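Local coordinates for protein lipid binding hydrolase (PDB 2IF6) that probably acts as a lipid-binding hydrolase of the permuted papain-like amidase family, its precise reaction still unestablished, at residues A[17-20]-A[21-25]; A[146-149]-A[150-154]. All coordinates share one frame; numbering follows the deposited sequence.

Overall arrangement
Contact 1 (17-20 with 21-25) and contact 2 (146-149 with 150-154) illustrate the start of one helix and the end of another: the first forms where helix 20-27 begins after the loop from strand 10-13, the second where helix 142-152 finishes. Their centres lie about 13 Å apart. Lys147 links the two contacts, its aliphatic chain packing on Ala22 and Gln19, while other residues of helix 142-152 also meet helix 20-27. Contact 1 is partly buried; contact 2 is a surface contact, its centre about 22 Å from that of the chain, against about 14 Å for contact 1. Bridging waters and a buried serine mark the helix start, a leucine–tyrosine patch and charged side chains the helix end.

Contact 1 of 2, residues A[17-20]-A[21-25]; sequences SSQS and KAIQL
Gln19 and Ser20 pass their carbonyls forward into the first turn of helix 20-27. Ile23 N bonds to Gln19 O at 3.0 Å and approaches nearly along the C=O axis, whereas Gln24 N reaches Ser20 O at the same separation with a 17° tilt from the carbonyl plane. Before them, a type I beta turn from Ser17 to Ser20 swings the chain into the helix. Two waters span the start: one donates to Ser17 O and accepts from Lys21 N at 3.1 Å, the other joins Ser18 O to Ala22 N, which lies 2.8 Å from that water. The second water sits an unusually short 2.5 Å from Ser18 O, so the two bridges need not be equivalent.

The apolar part belongs to Gln19 and Ile23, whose side chains run side by side in the same direction. CG of Gln19 meets CD1 of Ile23 at 3.6 Å, placed there by a first torsion (chi1 69°) that sets CG between the backbone N and the carbonyl carbon, and the chain then bends so that its amide leads away. On the neighbouring flank, Gln24 CG rests against Ser20 O at 3.2 Å, a close fit, and its NE2 bonds onward to Asp30 O. Ser20 OG, turned opposite its backbone nitrogen (chi1 175°), is bonded to Ser32 OG and Ser15 O.

The Ile23 side chain comes close to, but does not contact, a Cys112-His33-Glu48 arrangement consistent with a papain-like triad. Helix N-termini leave their first amides without carbonyl partners from a preceding turn; here water supplies acceptors for two of them, while two bonds satisfy the buried Ser20 hydroxyl and tie the helix start to the loops beside it.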
loop_
_atom_site.group_PDB
_atom_site.type_symbol
_atom_site.label_atom_id
_atom_site.label_comp_id
_atom_site.label_asym_id
_atom_site.label_seq_id
_atom_site.Cartn_x
_atom_site.Cartn_y
_atom_site.Cartn_z
ATOM N N SER A 17 -7.735 -7.363 8.885
ATOM C CA SER A 17 -6.772 -8.337 9.407
ATOM C C SER A 17 -6.353 -8.001 10.829
ATOM O O SER A 17 -6.446 -6.859 11.245
ATOM C CB SER A 17 -5.523 -8.361 8.547
ATOM O OG SER A 17 -4.719 -7.209 8.794
ATOM N N SER A 18 -5.862 -9.012 11.559
ATOM C CA SER A 18 -5.485 -8.847 12.981
ATOM C C SER A 18 -4.279 -7.911 13.191
ATOM O O SER A 18 -4.150 -7.318 14.259
ATOM C CB SER A 18 -5.211 -10.215 13.637
ATOM O OG SER A 18 -4.470 -11.037 12.744
ATOM N N GLN A 19 -3.412 -7.760 12.191
ATOM C CA GLN A 19 -2.323 -6.791 12.329
ATOM C C GLN A 19 -2.747 -5.335 12.085
ATOM O O GLN A 19 -1.943 -4.431 12.261
ATOM C CB GLN A 19 -1.111 -7.140 11.457
ATOM C CG GLN A 19 -1.311 -7.012 9.966
ATOM C CD GLN A 19 -1.383 -8.362 9.270
ATOM O OE1 GLN A 19 -2.270 -9.190 9.561
ATOM N NE2 GLN A 19 -0.441 -8.600 8.341
ATOM N N SER A 20 -3.994 -5.109 11.681
ATOM C CA SER A 20 -4.381 -3.790 11.190
ATOM C C SER A 20 -4.196 -2.684 12.231
ATOM O O SER A 20 -3.635 -1.626 11.935
ATOM C CB SER A 20 -5.809 -3.818 10.658
ATOM O OG SER A 20 -6.224 -2.521 10.288
ATOM N N LYS A 21 -4.647 -2.950 13.458
ATOM C CA LYS A 21 -4.518 -1.999 14.542
ATOM C C LYS A 21 -3.071 -1.666 14.903
ATOM O O LYS A 21 -2.707 -0.500 15.084
ATOM C CB LYS A 21 -5.314 -2.494 15.765
ATOM C CG LYS A 21 -5.406 -1.456 16.853
ATOM C CD LYS A 21 -6.329 -0.314 16.434
ATOM C CE LYS A 21 -5.653 1.010 16.719
ATOM N NZ LYS A 21 -6.643 2.092 16.990
ATOM N N ALA A 22 -2.228 -2.684 15.001
ATOM C CA ALA A 22 -0.806 -2.464 15.262
ATOM C C ALA A 22 -0.164 -1.573 14.198
ATOM O O ALA A 22 0.603 -0.686 14.522
ATOM C CB ALA A 22 -0.077 -3.812 15.335
ATOM N N ILE A 23 -0.480 -1.840 12.928
ATOM C CA ILE A 23 0.019 -1.037 11.826
ATOM C C ILE A 23 -0.430 0.426 11.981
ATOM O O ILE A 23 0.388 1.327 11.930
ATOM C CB ILE A 23 -0.407 -1.604 10.450
ATOM C CG1 ILE A 23 0.376 -2.900 10.141
ATOM C CG2 ILE A 23 -0.118 -0.601 9.352
ATOM C CD1 ILE A 23 -0.210 -3.698 9.009
ATOM N N GLN A 24 -1.713 0.647 12.215
ATOM C CA GLN A 24 -2.242 2.014 12.395
ATOM C C GLN A 24 -1.492 2.769 13.502
ATOM O O GLN A 24 -1.101 3.942 13.362
ATOM C CB GLN A 24 -3.722 1.934 12.750
ATOM C CG GLN A 24 -4.623 1.414 11.629
ATOM C CD GLN A 24 -6.067 1.461 12.050
ATOM O OE1 GLN A 24 -6.399 1.107 13.184
ATOM N NE2 GLN A 24 -6.928 1.931 11.170
ATOM N N LEU A 25 -1.242 2.071 14.598
ATOM C CA LEU A 25 -0.570 2.661 15.747
ATOM C C LEU A 25 0.907 2.974 15.502
ATOM O O LEU A 25 1.365 4.073 15.782
ATOM C CB LEU A 25 -0.699 1.698 16.917
ATOM C CG LEU A 25 -2.026 1.659 17.667
ATOM C CD1 LEU A 25 -1.886 0.537 18.673
ATOM C CD2 LEU A 25 -2.305 3.006 18.340
HETATM O O HOH W 1 -6.590 -5.307 14.086
HETATM O O HOH W 2 -3.142 -5.328 15.458
#

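Contact 2 of 2, residues A[146-149]-A[150-154]; sequences AKLK and ERYGK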
loop_
_atom_site.group_PDB
_atom_site.type_symbol
_atom_site.label_atom_id
_atom_site.label_comp_id
_atom_site.label_asym_id
_atom_site.label_seq_id
_atom_site.Cartn_x
_atom_site.Cartn_y
_atom_site.Cartn_z
ATOM N N ALA A 146 3.355 -6.471 21.414
ATOM C CA ALA A 146 2.815 -7.843 21.403
ATOM C C ALA A 146 2.787 -8.461 19.996
ATOM O O ALA A 146 3.197 -9.605 19.792
ATOM C CB ALA A 146 1.438 -7.908 22.055
ATOM N N LYS A 147 2.343 -7.690 19.010
ATOM C CA LYS A 147 2.293 -8.176 17.638
ATOM C C LYS A 147 3.701 -8.379 17.056
ATOM O O LYS A 147 3.932 -9.299 16.307
ATOM C CB LYS A 147 1.447 -7.248 16.753
ATOM C CG LYS A 147 -0.097 -7.322 17.036
ATOM C CD LYS A 147 -0.745 -8.668 16.647
ATOM C CE LYS A 147 -0.584 -8.997 15.169
ATOM N NZ LYS A 147 -1.394 -10.197 14.778
ATOM N N LEU A 148 4.642 -7.530 17.405
ATOM C CA LEU A 148 6.023 -7.754 16.962
ATOM C C LEU A 148 6.554 -9.063 17.588
ATOM O O LEU A 148 7.220 -9.852 16.931
ATOM C CB LEU A 148 6.910 -6.580 17.363
ATOM C CG LEU A 148 6.754 -5.238 16.637
ATOM C CD1 LEU A 148 7.466 -4.175 17.426
ATOM C CD2 LEU A 148 7.328 -5.324 15.215
ATOM N N LYS A 149 6.237 -9.285 18.856
ATOM C CA LYS A 149 6.666 -10.507 19.533
ATOM C C LYS A 149 6.064 -11.737 18.857
ATOM O O LYS A 149 6.762 -12.708 18.591
ATOM C CB LYS A 149 6.306 -10.487 21.006
ATOM C CG LYS A 149 6.688 -11.776 21.723
ATOM C CD LYS A 149 6.699 -11.621 23.237
ATOM C CE LYS A 149 6.643 -13.000 23.895
ATOM N NZ LYS A 149 6.815 -12.846 25.350
ATOM N N GLU A 150 4.782 -11.654 18.553
ATOM C CA GLU A 150 4.045 -12.734 17.897
ATOM C C GLU A 150 4.669 -13.109 16.553
ATOM O O GLU A 150 4.889 -14.285 16.278
ATOM C CB GLU A 150 2.587 -12.298 17.749
ATOM C CG GLU A 150 1.575 -13.339 17.262
ATOM C CD GLU A 150 0.118 -12.786 17.303
ATOM O OE1 GLU A 150 -0.223 -11.971 18.224
ATOM O OE2 GLU A 150 -0.677 -13.161 16.411
ATOM N N ARG A 151 5.002 -12.107 15.737
ATOM C CA ARG A 151 5.514 -12.351 14.404
ATOM C C ARG A 151 7.009 -12.704 14.392
ATOM O O ARG A 151 7.417 -13.620 13.680
ATOM C CB ARG A 151 5.210 -11.137 13.494
ATOM C CG ARG A 151 5.895 -11.068 12.138
ATOM C CD ARG A 151 5.573 -12.256 11.230
ATOM N NE ARG A 151 4.149 -12.604 11.242
ATOM C CZ ARG A 151 3.654 -13.732 10.736
ATOM N NH1 ARG A 151 4.458 -14.619 10.154
ATOM N NH2 ARG A 151 2.344 -13.968 10.802
ATOM N N TYR A 152 7.797 -11.960 15.155
ATOM C CA TYR A 152 9.247 -12.024 15.085
ATOM C C TYR A 152 9.939 -12.658 16.290
ATOM O O TYR A 152 11.110 -12.961 16.189
ATOM C CB TYR A 152 9.858 -10.643 14.927
ATOM C CG TYR A 152 9.482 -9.891 13.667
ATOM C CD1 TYR A 152 9.985 -10.271 12.425
ATOM C CD2 TYR A 152 8.677 -8.756 13.739
ATOM C CE1 TYR A 152 9.674 -9.558 11.259
ATOM C CE2 TYR A 152 8.354 -8.032 12.604
ATOM C CZ TYR A 152 8.866 -8.421 11.371
ATOM O OH TYR A 152 8.529 -7.689 10.264
ATOM N N GLY A 153 9.255 -12.805 17.419
ATOM C CA GLY A 153 9.907 -13.277 18.620
ATOM C C GLY A 153 10.916 -12.220 19.036
ATOM O O GLY A 153 10.586 -11.029 19.076
ATOM N N LYS A 154 12.159 -12.629 19.319
ATOM C CA LYS A 154 13.208 -11.663 19.679
ATOM C C LYS A 154 13.948 -11.133 18.448
ATOM O O LYS A 154 14.650 -10.129 18.545
ATOM C CB LYS A 154 14.232 -12.261 20.669
ATOM C CG LYS A 154 13.679 -12.566 22.034
ATOM C CD LYS A 154 14.800 -13.104 22.924
ATOM C CE LYS A 154 14.302 -13.428 24.318
ATOM N NZ LYS A 154 15.171 -14.479 24.979
#
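Leu148 and Tyr152, one helical turn apart, form the close-packed side of this helix end. CD2 of the leucine comes within 3.9 Å of Tyr152 CE2, the two side chains crossing at a slant, while Leu148 O sits at the edge of the ring near its plane. With its CG beside the backbone N (chi1 -62°), the tyrosine leans back toward the preceding turn, where Leu148 waits. The same leucine carbonyl accepts the bond from Tyr152 N at 2.8 Å. CG of Arg151 lies 3.8 Å above the plane of the Tyr152 ring, over its centre, and a bond to Ser102 O anchors the hydroxyl.

The flank next to helix 20-27 is looser. Lys147, which also touches Ser18, runs alongside the exposed Glu150, and its NZ forms a weak salt bridge with OE2 at 3.5 Å; since Lys147 was modelled in two conformers, this pair is doubtful as a fixed link.

At the close of the helix, Gly153 N still bonds to Lys149 O at 2.8 Å, but the bond is bent to 140°, and Gly153 turns to positive phi. Hydrogen bonds and ring packing therefore secure the end of helix 142-152, whereas the lysine–glutamate pair probably adds little rigidity.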